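Local structure of similarities with probable monooxygenase (Photorhabdus luminescens, 4HB9) at residues D253-N258 / C268-S273; I117-K120 / T125-W128; Q171-I176 / D318-M323; Y135-I138 / G142-I145. The protein probably acts as an FAD-dependent monooxygenase, possibly in stilbene epoxidation, with its flavin held by a Rossmann-type nucleotide-binding region. One frame throughout, in Å; residues are numbered along the deposited sequence.

Interaction 1 (D253-N258 / C268-S273); sequences DSLPDN and CDLVQS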
# COMPACT_ATOMS: atom_id res chain seq x y z
N ASP A 253 12.91 -12.63 -15.86
CA ASP A 253 13.94 -13.44 -16.53
C ASP A 253 15.19 -12.64 -17.00
O ASP A 253 16.21 -13.24 -17.35
CB ASP A 253 13.37 -14.10 -17.80
CG ASP A 253 12.23 -15.05 -17.52
OD1 ASP A 253 12.15 -15.60 -16.38
OD2 ASP A 253 11.43 -15.26 -18.47
N SER A 254 15.10 -11.31 -17.09
CA SER A 254 16.23 -10.48 -17.49
C SER A 254 17.14 -10.07 -16.34
O SER A 254 18.17 -9.40 -16.55
CB SER A 254 15.75 -9.20 -18.22
OG SER A 254 15.26 -8.23 -17.30
N LEU A 255 16.76 -10.46 -15.13
CA LEU A 255 17.51 -10.15 -13.92
C LEU A 255 18.02 -11.44 -13.32
O LEU A 255 17.43 -12.50 -13.55
CB LEU A 255 16.59 -9.44 -12.91
CG LEU A 255 16.08 -8.09 -13.39
CD1 LEU A 255 14.86 -7.64 -12.60
CD2 LEU A 255 17.18 -7.05 -13.30
N PRO A 256 19.10 -11.37 -12.52
CA PRO A 256 19.54 -12.51 -11.72
C PRO A 256 18.43 -13.20 -10.96
O PRO A 256 17.54 -12.53 -10.41
CB PRO A 256 20.52 -11.87 -10.72
CG PRO A 256 21.05 -10.68 -11.45
CD PRO A 256 19.86 -10.15 -12.18
N ASP A 257 18.51 -14.53 -10.92
CA ASP A 257 17.59 -15.39 -10.17
C ASP A 257 17.43 -14.94 -8.73
O ASP A 257 16.34 -14.97 -8.20
CB ASP A 257 18.11 -16.84 -10.14
CG ASP A 257 18.02 -17.52 -11.47
OD1 ASP A 257 17.25 -17.04 -12.33
OD2 ASP A 257 18.73 -18.53 -11.66
N ASN A 258 18.53 -14.53 -8.12
CA ASN A 258 18.52 -14.16 -6.70
C ASN A 258 18.66 -12.66 -6.48
O ASN A 258 19.23 -12.21 -5.49
CB ASN A 258 19.63 -14.92 -5.98
CG ASN A 258 21.01 -14.48 -6.39
OD1 ASN A 258 21.25 -14.09 -7.54
ND2 ASN A 258 21.94 -14.53 -5.44
N CYS A 268 22.20 -1.10 -7.15
CA CYS A 268 22.54 0.16 -7.78
C CYS A 268 23.38 -0.06 -9.05
O CYS A 268 23.06 0.46 -10.11
CB CYS A 268 23.30 1.04 -6.78
SG CYS A 268 23.28 2.81 -7.13
N ASP A 269 24.45 -0.84 -8.91
CA ASP A 269 25.29 -1.22 -10.04
C ASP A 269 24.48 -1.86 -11.15
O ASP A 269 24.67 -1.57 -12.31
CB ASP A 269 26.37 -2.21 -9.57
CG ASP A 269 27.51 -1.53 -8.83
OD1 ASP A 269 27.61 -0.29 -8.94
OD2 ASP A 269 28.28 -2.25 -8.13
N LEU A 270 23.58 -2.75 -10.79
CA LEU A 270 22.80 -3.41 -11.80
C LEU A 270 21.93 -2.45 -12.61
O LEU A 270 21.86 -2.56 -13.83
CB LEU A 270 21.96 -4.50 -11.18
CG LEU A 270 21.31 -5.32 -12.29
CD1 LEU A 270 21.46 -6.80 -11.99
CD2 LEU A 270 19.89 -4.88 -12.45
N VAL A 271 21.26 -1.51 -11.95
CA VAL A 271 20.39 -0.59 -12.67
C VAL A 271 21.25 0.31 -13.57
O VAL A 271 20.89 0.56 -14.76
CB VAL A 271 19.53 0.23 -11.70
CG1 VAL A 271 18.77 1.33 -12.43
CG2 VAL A 271 18.56 -0.69 -10.97
N GLN A 272 22.38 0.78 -13.06
CA GLN A 272 23.27 1.57 -13.91
C GLN A 272 23.74 0.76 -15.12
O GLN A 272 23.83 1.31 -16.22
CB GLN A 272 24.50 2.09 -13.14
CG GLN A 272 24.16 3.14 -12.11
CD GLN A 272 25.39 3.62 -11.35
OE1 GLN A 272 26.27 4.25 -11.92
NE2 GLN A 272 25.44 3.32 -10.08
N SER A 273 24.05 -0.52 -14.94
CA SER A 273 24.41 -1.38 -16.08
C SER A 273 23.30 -1.47 -17.12
O SER A 273 23.57 -1.52 -18.32
CB SER A 273 24.83 -2.78 -15.65
OG SER A 273 23.71 -3.60 -15.33

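Interaction 2 (I117-K120 / T125-W128); sequences ILNK and TIQW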
# COMPACT_ATOMS: atom_id res chain seq x y z
N ILE A 117 -1.09 9.41 12.18
CA ILE A 117 -2.39 10.03 12.11
C ILE A 117 -3.53 9.02 12.22
O ILE A 117 -4.50 9.26 12.94
CB ILE A 117 -2.51 10.86 10.83
CG1 ILE A 117 -1.58 12.07 10.95
CG2 ILE A 117 -3.94 11.28 10.57
CD1 ILE A 117 -1.34 12.75 9.62
N LEU A 118 -3.41 7.91 11.51
CA LEU A 118 -4.36 6.81 11.64
C LEU A 118 -4.39 6.21 13.05
O LEU A 118 -5.47 5.85 13.54
CB LEU A 118 -4.09 5.74 10.61
CG LEU A 118 -4.63 6.13 9.22
CD1 LEU A 118 -4.01 5.23 8.18
CD2 LEU A 118 -6.16 6.04 9.17
N ASN A 119 -3.24 6.11 13.71
CA ASN A 119 -3.20 5.52 15.06
C ASN A 119 -3.76 6.43 16.14
O ASN A 119 -4.22 5.95 17.18
CB ASN A 119 -1.78 5.10 15.44
CG ASN A 119 -1.31 3.88 14.67
OD1 ASN A 119 -2.06 3.25 13.95
ND2 ASN A 119 -0.03 3.57 14.80
N LYS A 120 -3.77 7.75 15.90
CA LYS A 120 -4.21 8.70 16.89
C LYS A 120 -5.69 8.44 17.21
O LYS A 120 -6.51 8.36 16.32
CB LYS A 120 -4.03 10.13 16.37
CG LYS A 120 -4.57 11.21 17.27
CD LYS A 120 -3.58 11.59 18.37
CE LYS A 120 -4.03 12.84 19.12
NZ LYS A 120 -4.37 13.96 18.18
N THR A 125 -7.97 0.99 21.41
CA THR A 125 -8.64 0.09 20.46
C THR A 125 -7.67 -0.97 19.95
O THR A 125 -8.06 -2.12 19.69
CB THR A 125 -9.17 0.88 19.24
OG1 THR A 125 -10.14 1.82 19.68
CG2 THR A 125 -9.80 -0.03 18.18
N ILE A 126 -6.41 -0.57 19.74
CA ILE A 126 -5.40 -1.47 19.17
C ILE A 126 -4.78 -2.27 20.28
O ILE A 126 -4.26 -1.72 21.24
CB ILE A 126 -4.29 -0.72 18.44
CG1 ILE A 126 -4.88 0.09 17.30
CG2 ILE A 126 -3.26 -1.70 17.90
CD1 ILE A 126 -3.93 1.12 16.75
N GLN A 127 -4.84 -3.59 20.13
CA GLN A 127 -4.19 -4.53 21.02
C GLN A 127 -2.91 -4.98 20.34
O GLN A 127 -2.93 -5.74 19.36
CB GLN A 127 -5.10 -5.74 21.26
CG GLN A 127 -6.57 -5.38 21.46
CD GLN A 127 -6.80 -4.38 22.58
OE1 GLN A 127 -7.61 -3.42 22.44
NE2 GLN A 127 -6.14 -4.61 23.71
N TRP A 128 -1.79 -4.49 20.87
CA TRP A 128 -0.49 -4.72 20.29
C TRP A 128 0.02 -6.10 20.69
O TRP A 128 -0.48 -6.68 21.64
CB TRP A 128 0.49 -3.64 20.77
CG TRP A 128 0.04 -2.24 20.46
CD1 TRP A 128 -0.58 -1.38 21.30
CD2 TRP A 128 0.16 -1.56 19.20
NE1 TRP A 128 -0.85 -0.20 20.66
CE2 TRP A 128 -0.39 -0.28 19.37
CE3 TRP A 128 0.68 -1.92 17.95
CZ2 TRP A 128 -0.45 0.66 18.32
CZ3 TRP A 128 0.64 -0.96 16.90
CH2 TRP A 128 0.07 0.30 17.11

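Interaction 3 (Q171-I176 / D318-M323); sequences QYLPFI and DAIHNM. With FAD (flavin-adenine dinucleotide), chain B; EDO (1,2-ethanediol), chain C; EDO (1,2-ethanediol), chain J.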
# COMPACT_ATOMS: atom_id res chain seq x y z
N GLN A 171 -6.88 -18.98 5.59
CA GLN A 171 -7.80 -19.89 6.26
C GLN A 171 -9.18 -19.83 5.65
O GLN A 171 -9.76 -20.87 5.39
CB GLN A 171 -7.90 -19.63 7.74
CG GLN A 171 -8.84 -20.61 8.40
CD GLN A 171 -8.96 -20.48 9.90
OE1 GLN A 171 -8.04 -20.01 10.60
NE2 GLN A 171 -10.09 -20.94 10.41
N TYR A 172 -9.68 -18.62 5.39
CA TYR A 172 -11.03 -18.43 4.93
C TYR A 172 -11.22 -18.77 3.46
O TYR A 172 -12.21 -19.41 3.10
CB TYR A 172 -11.48 -16.98 5.21
CG TYR A 172 -12.93 -16.68 4.88
CD1 TYR A 172 -13.95 -17.54 5.27
CD2 TYR A 172 -13.28 -15.52 4.21
CE1 TYR A 172 -15.28 -17.26 4.99
CE2 TYR A 172 -14.60 -15.22 3.92
CZ TYR A 172 -15.60 -16.10 4.30
OH TYR A 172 -16.91 -15.78 4.03
N LEU A 173 -10.28 -18.37 2.61
CA LEU A 173 -10.38 -18.54 1.16
C LEU A 173 -9.08 -19.18 0.67
O LEU A 173 -8.33 -18.56 -0.07
CB LEU A 173 -10.62 -17.19 0.48
CG LEU A 173 -11.88 -16.43 0.88
CD1 LEU A 173 -11.98 -15.09 0.16
CD2 LEU A 173 -13.13 -17.24 0.59
N PRO A 174 -8.81 -20.42 1.09
CA PRO A 174 -7.53 -21.08 0.82
C PRO A 174 -7.21 -21.28 -0.65
O PRO A 174 -6.04 -21.45 -0.97
CB PRO A 174 -7.69 -22.45 1.50
CG PRO A 174 -9.14 -22.67 1.60
CD PRO A 174 -9.74 -21.32 1.80
N PHE A 175 -8.21 -21.25 -1.52
CA PHE A 175 -7.97 -21.55 -2.93
C PHE A 175 -7.56 -20.34 -3.77
O PHE A 175 -7.16 -20.51 -4.92
CB PHE A 175 -9.18 -22.27 -3.52
CG PHE A 175 -9.43 -23.62 -2.89
CD1 PHE A 175 -8.48 -24.63 -2.99
CD2 PHE A 175 -10.59 -23.87 -2.17
CE1 PHE A 175 -8.69 -25.86 -2.40
CE2 PHE A 175 -10.81 -25.10 -1.58
CZ PHE A 175 -9.86 -26.10 -1.70
N ILE A 176 -7.63 -19.13 -3.21
CA ILE A 176 -7.08 -17.95 -3.88
C ILE A 176 -5.55 -18.05 -3.91
O ILE A 176 -4.89 -18.06 -2.86
CB ILE A 176 -7.49 -16.65 -3.19
CG1 ILE A 176 -8.98 -16.41 -3.41
CG2 ILE A 176 -6.67 -15.46 -3.74
CD1 ILE A 176 -9.56 -15.30 -2.55
N ASP A 318 -4.92 -5.31 1.21
CA ASP A 318 -4.00 -6.23 0.53
C ASP A 318 -4.31 -7.71 0.79
O ASP A 318 -4.04 -8.54 -0.08
CB ASP A 318 -2.55 -5.92 0.90
CG ASP A 318 -2.01 -4.65 0.20
OD1 ASP A 318 -2.72 -4.06 -0.64
OD2 ASP A 318 -0.86 -4.24 0.49
N ALA A 319 -4.90 -8.02 1.94
CA ALA A 319 -5.37 -9.37 2.23
C ALA A 319 -6.17 -9.98 1.10
O ALA A 319 -6.13 -11.20 0.89
CB ALA A 319 -6.19 -9.40 3.52
N ILE A 320 -6.90 -9.15 0.36
CA ILE A 320 -7.73 -9.62 -0.73
C ILE A 320 -7.45 -8.93 -2.08
O ILE A 320 -7.89 -9.43 -3.11
CB ILE A 320 -9.23 -9.54 -0.30
CG1 ILE A 320 -10.14 -10.26 -1.29
CG2 ILE A 320 -9.67 -8.10 -0.12
CD1 ILE A 320 -9.89 -11.75 -1.40
N HIS A 321 -6.67 -7.84 -2.08
CA HIS A 321 -6.39 -7.01 -3.27
C HIS A 321 -5.02 -7.12 -3.91
O HIS A 321 -4.89 -6.85 -5.11
CB HIS A 321 -6.41 -5.52 -2.90
CG HIS A 321 -7.76 -4.99 -2.67
ND1 HIS A 321 -8.75 -5.13 -3.60
CD2 HIS A 321 -8.31 -4.38 -1.61
CE1 HIS A 321 -9.86 -4.58 -3.13
NE2 HIS A 321 -9.62 -4.15 -1.91
N ASN A 322 -3.99 -7.37 -3.12
CA ASN A 322 -2.62 -7.21 -3.61
C ASN A 322 -1.73 -8.27 -3.05
O ASN A 322 -1.44 -8.24 -1.87
CB ASN A 322 -2.03 -5.85 -3.20
CG ASN A 322 -2.19 -4.79 -4.26
OD1 ASN A 322 -1.96 -5.04 -5.44
ND2 ASN A 322 -2.59 -3.59 -3.84
N MSE A 323 -1.29 -9.17 -3.92
CA MSE A 323 -0.35 -10.24 -3.54
C MSE A 323 1.06 -9.71 -3.42
O MSE A 323 1.90 -10.36 -2.78
CB MSE A 323 -0.42 -11.39 -4.55
CG MSE A 323 -1.76 -12.12 -4.48
SE MSE A 323 -2.18 -12.88 -2.69
CE MSE A 323 -0.37 -13.32 -2.04
PA FAD B . -0.90 -3.07 5.71
O1A FAD B . -0.99 -1.57 5.71
O2A FAD B . 0.28 -3.86 5.25
O5B FAD B . -1.31 -3.59 7.17
C5B FAD B . -1.31 -4.96 7.51
C4B FAD B . -1.19 -4.99 9.03
O4B FAD B . -1.48 -6.32 9.49
C3B FAD B . 0.21 -4.61 9.53
O3B FAD B . 0.15 -3.68 10.62
C2B FAD B . 0.77 -5.95 9.96
O2B FAD B . 1.75 -5.90 10.99
C1B FAD B . -0.50 -6.66 10.44
N9A FAD B . -0.44 -8.12 10.48
C8A FAD B . 0.02 -8.96 9.51
N7A FAD B . -0.16 -10.27 9.87
C5A FAD B . -0.73 -10.24 11.10
C6A FAD B . -1.17 -11.29 12.04
N6A FAD B . -0.97 -12.57 11.69
N1A FAD B . -1.71 -10.90 13.22
C2A FAD B . -1.90 -9.59 13.51
N3A FAD B . -1.53 -8.58 12.70
C4A FAD B . -0.95 -8.85 11.49
N1 FAD B . -0.41 2.61 -2.04
C2 FAD B . -1.03 3.69 -2.57
O2 FAD B . -2.31 3.73 -2.67
N3 FAD B . -0.31 4.74 -3.00
C4 FAD B . 1.03 4.80 -3.00
O4 FAD B . 1.62 5.82 -3.43
C4X FAD B . 1.77 3.65 -2.48
N5 FAD B . 3.13 3.63 -2.42
C5X FAD B . 3.77 2.53 -1.94
C6 FAD B . 5.16 2.49 -1.90
C7 FAD B . 5.83 1.37 -1.39
C7M FAD B . 7.35 1.32 -1.35
C8 FAD B . 5.07 0.22 -0.91
C8M FAD B . 5.77 -1.00 -0.34
C9 FAD B . 3.68 0.26 -0.94
C9A FAD B . 2.99 1.36 -1.44
N10 FAD B . 1.57 1.40 -1.47
C10 FAD B . 0.94 2.52 -1.99
C1' FAD B . 0.74 0.26 -1.04
C2' FAD B . 0.25 0.38 0.40
O2' FAD B . 1.32 0.69 1.28
C3' FAD B . -0.39 -0.94 0.82
O3' FAD B . -1.21 -1.41 -0.25
C4' FAD B . -1.25 -0.74 2.06
O4' FAD B . -0.39 -0.71 3.18
C5' FAD B . -2.25 -1.86 2.25
O5' FAD B . -2.99 -1.57 3.42
P FAD B . -3.44 -2.80 4.35
O1P FAD B . -4.09 -2.15 5.54
O2P FAD B . -4.19 -3.80 3.50
O3P FAD B . -2.12 -3.60 4.80
C1 EDO C . -12.12 -19.83 -2.07
O1 EDO C . -11.06 -20.57 -1.45
C2 EDO C . -11.72 -19.36 -3.47
O2 EDO C . -12.50 -18.22 -3.87
C1 EDO J . -17.02 -19.20 1.83
O1 EDO J . -17.60 -18.96 3.12
C2 EDO J . -15.51 -19.19 1.94
O2 EDO J . -15.03 -20.19 2.84

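Interaction 4 (Y135-I138 / G142-I145); sequences YEHI and GIKI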
# COMPACT_ATOMS: atom_id res chain seq x y z
N TYR A 135 -8.82 -18.85 13.42
CA TYR A 135 -10.10 -18.67 14.05
C TYR A 135 -10.94 -19.94 14.01
O TYR A 135 -10.68 -20.84 13.19
CB TYR A 135 -10.88 -17.55 13.37
CG TYR A 135 -11.28 -17.85 11.95
CD1 TYR A 135 -12.44 -18.57 11.67
CD2 TYR A 135 -10.50 -17.40 10.89
CE1 TYR A 135 -12.82 -18.83 10.36
CE2 TYR A 135 -10.87 -17.65 9.58
CZ TYR A 135 -12.02 -18.38 9.32
OH TYR A 135 -12.40 -18.62 8.02
N GLU A 136 -11.93 -19.97 14.90
CA GLU A 136 -12.94 -21.03 14.96
C GLU A 136 -14.32 -20.44 15.12
O GLU A 136 -14.53 -19.58 15.97
CB GLU A 136 -12.72 -21.93 16.18
CG GLU A 136 -11.56 -22.89 16.11
CD GLU A 136 -11.49 -23.81 17.32
OE1 GLU A 136 -12.18 -23.55 18.33
OE2 GLU A 136 -10.72 -24.80 17.25
N HIS A 137 -15.28 -20.94 14.37
CA HIS A 137 -16.67 -20.58 14.60
C HIS A 137 -17.16 -21.21 15.91
O HIS A 137 -16.84 -22.37 16.18
CB HIS A 137 -17.54 -21.01 13.43
CG HIS A 137 -17.44 -20.08 12.26
ND1 HIS A 137 -17.94 -18.80 12.30
CD2 HIS A 137 -16.87 -20.23 11.04
CE1 HIS A 137 -17.70 -18.20 11.14
NE2 HIS A 137 -17.05 -19.05 10.36
N ILE A 138 -17.86 -20.43 16.72
CA ILE A 138 -18.46 -20.91 17.96
C ILE A 138 -19.91 -21.27 17.66
O ILE A 138 -20.59 -20.55 16.91
CB ILE A 138 -18.43 -19.86 19.10
CG1 ILE A 138 -17.02 -19.29 19.29
CG2 ILE A 138 -18.89 -20.47 20.42
CD1 ILE A 138 -16.98 -18.03 20.13
N GLY A 142 -20.76 -16.50 16.67
CA GLY A 142 -19.55 -15.86 17.19
C GLY A 142 -18.29 -16.54 16.71
O GLY A 142 -18.33 -17.67 16.23
N ILE A 143 -17.17 -15.83 16.82
CA ILE A 143 -15.89 -16.31 16.31
C ILE A 143 -14.85 -16.23 17.38
O ILE A 143 -14.70 -15.19 18.04
CB ILE A 143 -15.43 -15.45 15.13
CG1 ILE A 143 -16.49 -15.46 14.03
CG2 ILE A 143 -14.10 -15.95 14.58
CD1 ILE A 143 -16.36 -14.31 13.08
N LYS A 144 -14.12 -17.32 17.56
CA LYS A 144 -13.05 -17.39 18.53
C LYS A 144 -11.75 -17.16 17.75
O LYS A 144 -11.49 -17.88 16.80
CB LYS A 144 -13.03 -18.76 19.23
CG LYS A 144 -12.00 -18.86 20.34
CD LYS A 144 -12.16 -20.14 21.14
CE LYS A 144 -11.29 -20.11 22.39
NZ LYS A 144 -11.22 -21.43 23.10
N ILE A 145 -10.97 -16.17 18.17
CA ILE A 145 -9.69 -15.86 17.54
C ILE A 145 -8.56 -16.36 18.42
O ILE A 145 -8.55 -16.07 19.61
CB ILE A 145 -9.48 -14.33 17.37
CG1 ILE A 145 -10.72 -13.67 16.75
CG2 ILE A 145 -8.25 -14.08 16.50
CD1 ILE A 145 -10.75 -12.16 16.96

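Interaction 1 (D253-N258 / C268-S273)
Leu270, a single helix residue, bridges Leu255 and Pro256 of the facing loop, and its side chain is the natural thread to follow through this small apolar contact. Its CB leaves the helix in the direction of the loop, and CG lies opposite the backbone N across the CA-CB bond (chi1 -171°), which swings the fork out to the loop. There the branches divide the work. CD1 runs up to the pyrrolidine ring of Pro256, 3.7 Å from its CD and slightly farther from CG of the same ring. CD2 goes to the other neighbour and comes within 3.6 Å of Leu255 CD2, the two leucines crossing at a slant. No hydrogen bond joins the segments, so van der Waals contact alone connects them. On the helix, Ser273 OG bonds back to Leu270 O at 2.6 Å, turning a hydroxyl inward upon its own backbone one turn behind. Behind this pair of leucines lies strand 179-191: Leu255 rests on Ser184 and Leu270 on Ile186. Loop residues Phe262 and Ile259 flank Pro256 and Leu270 respectively, so the link between strand 240-251 and helix 264-274 folds back against that helix over the mixed sheet.

Interaction 2 (I117-K120 / T125-W128)
Two donors converge on Ile117 O at the end of the helix that carries Asn119 to Ile126 and Trp128: Asn63 ND2, which also bonds Lys120 O, and Lys120 N through a weak bond of 3.4 Å. The contact itself has no hydrogen bond and depends on how one primary amide divides between two apolar neighbours. Asn119 OD1 lies 4.0 Å from Ile126 CD1, the two side chains crossing at about a right angle. Its other branch, ND2, comes to the rim of the indole, 4.0 Å from Trp128 CH2 and near the ring plane. Amide and indole are turned 79° against each other, so the amide stands almost upright to the ring. Ile126 serves both partners: with CG1 opposite the carbonyl carbon (chi1 -60°), CD1 extends to Asn119 while CG2 covers one face of the Trp128 ring, 3.5 Å above its plane and over its centre. Helix 111-119 thereby leans on strand 126-127, an outer strand of the parallel sheet, whose neighbour is strand 26-30. Trp128 and Ile126 also touch Glu31, which binds FAD, and Asn119 touches Thr14 of helix 11-22.

Interaction 3 (Q171-I176 / D318-M323)
Leu173 and Ile176, the first and last residues of a type I beta turn that follows helix 167-172, both face Ile320 in the short helix 318-321. The turn is closed by Ile176 N bonding to Leu173 O at 3.3 Å; in the other segment Asn322 N bonds to Asp318 O. Ile320 points CG1 opposite its backbone N (chi1 -169°), and CD1 at the end of that branch makes the contact. Ile320 CD1 comes 3.7 Å from Ile176 CD1, the two isoleucines crossing at about a right angle. More loosely, Ile320 CD1 touches Leu173 CD1 at 4.2 Å. Beyond this apolar side, the start of helix 318-321 serves the cofactor. Asp318 N donates to FAD O2P at 2.8 Å, a phosphate met by the helix's first amide, while FAD O3' donates to Asp318 OD2 at 2.9 Å. Asn322 ND2 reaches the other oxygen, Asp318 OD1, at 3.2 Å, from above the carboxylate plane (41° out of it), and so helps fix the rotation of that group. The sequence fits the Gly-Asp motif of flavin monooxygenases of this family. One short helix thus presents hydrocarbon to the turn and polar groups to FAD, and its N-terminal end would probably favour the phosphate charge.

Interaction 4 (Y135-I138 / G142-I145)
The phenol of Tyr135 and the imidazole of His137 project from one side of this hairpin, and Ile143 on the partner strand serves both; its methyl CG2 comes obliquely to the Tyr135 ring and its methylene CG1 obliquely to the His137 ring. Ile143 CG2 lies 3.8 Å from Tyr135 CB, whereas CG1 is 4.0 Å from His137 ND1, the imidazole and isoleucine running side by side. Tyr135 takes the less common first torsion (chi1 66°), with CG between N and the carbonyl carbon, and its phenol runs away from the partner strand. Between the strands, Glu136 and Lys144 form an antiparallel hydrogen-bonded pair: Lys144 N donates to Glu136 O at 2.8 Å, nearly straight at 175°, and Glu136 N returns the bond to Lys144 O at 2.9 Å. A third bond, Ile138 N to Gly142 O at 2.8 Å, holds the turn end, where Ile138 CD1 folds over the backbone to within 3.9 Å of Lys144 N. On the other side, Glu136 OE2 makes its salt bridge with Arg134. Strand 143-147 pairs on its other edge with strand 152-155, through backbone bonds of Ile143 and Ile145, while Tyr135 and Ile143 rest on Leu158 and Val313 of the parallel sheet.

How the interactions relate
Along the chain interaction 2 comes first and interaction 4 second; interaction 3 then spans a long excursion that includes interaction 1. Interactions 3 and 4 touch: Gln171 NE2 probably hydrogen-bonds Tyr135 O at 2.8 Å, and Tyr172 CD1 packs on Tyr135 OH at 3.3 Å. Interactions 2 and 3 bracket the parallel sheet, at outer strand 126-127 and just after outer strand 313-315, with centres about 24 Å apart. Interaction 4 belongs to the small antiparallel sheet lying against it. Interactions 2, 3 and 4 thus lie in or beside the nucleotide-binding part, whereas interaction 1 lies on the distant mixed sheet, away from the FAD-binding residues, its centre about 47 Å from that of interaction 4.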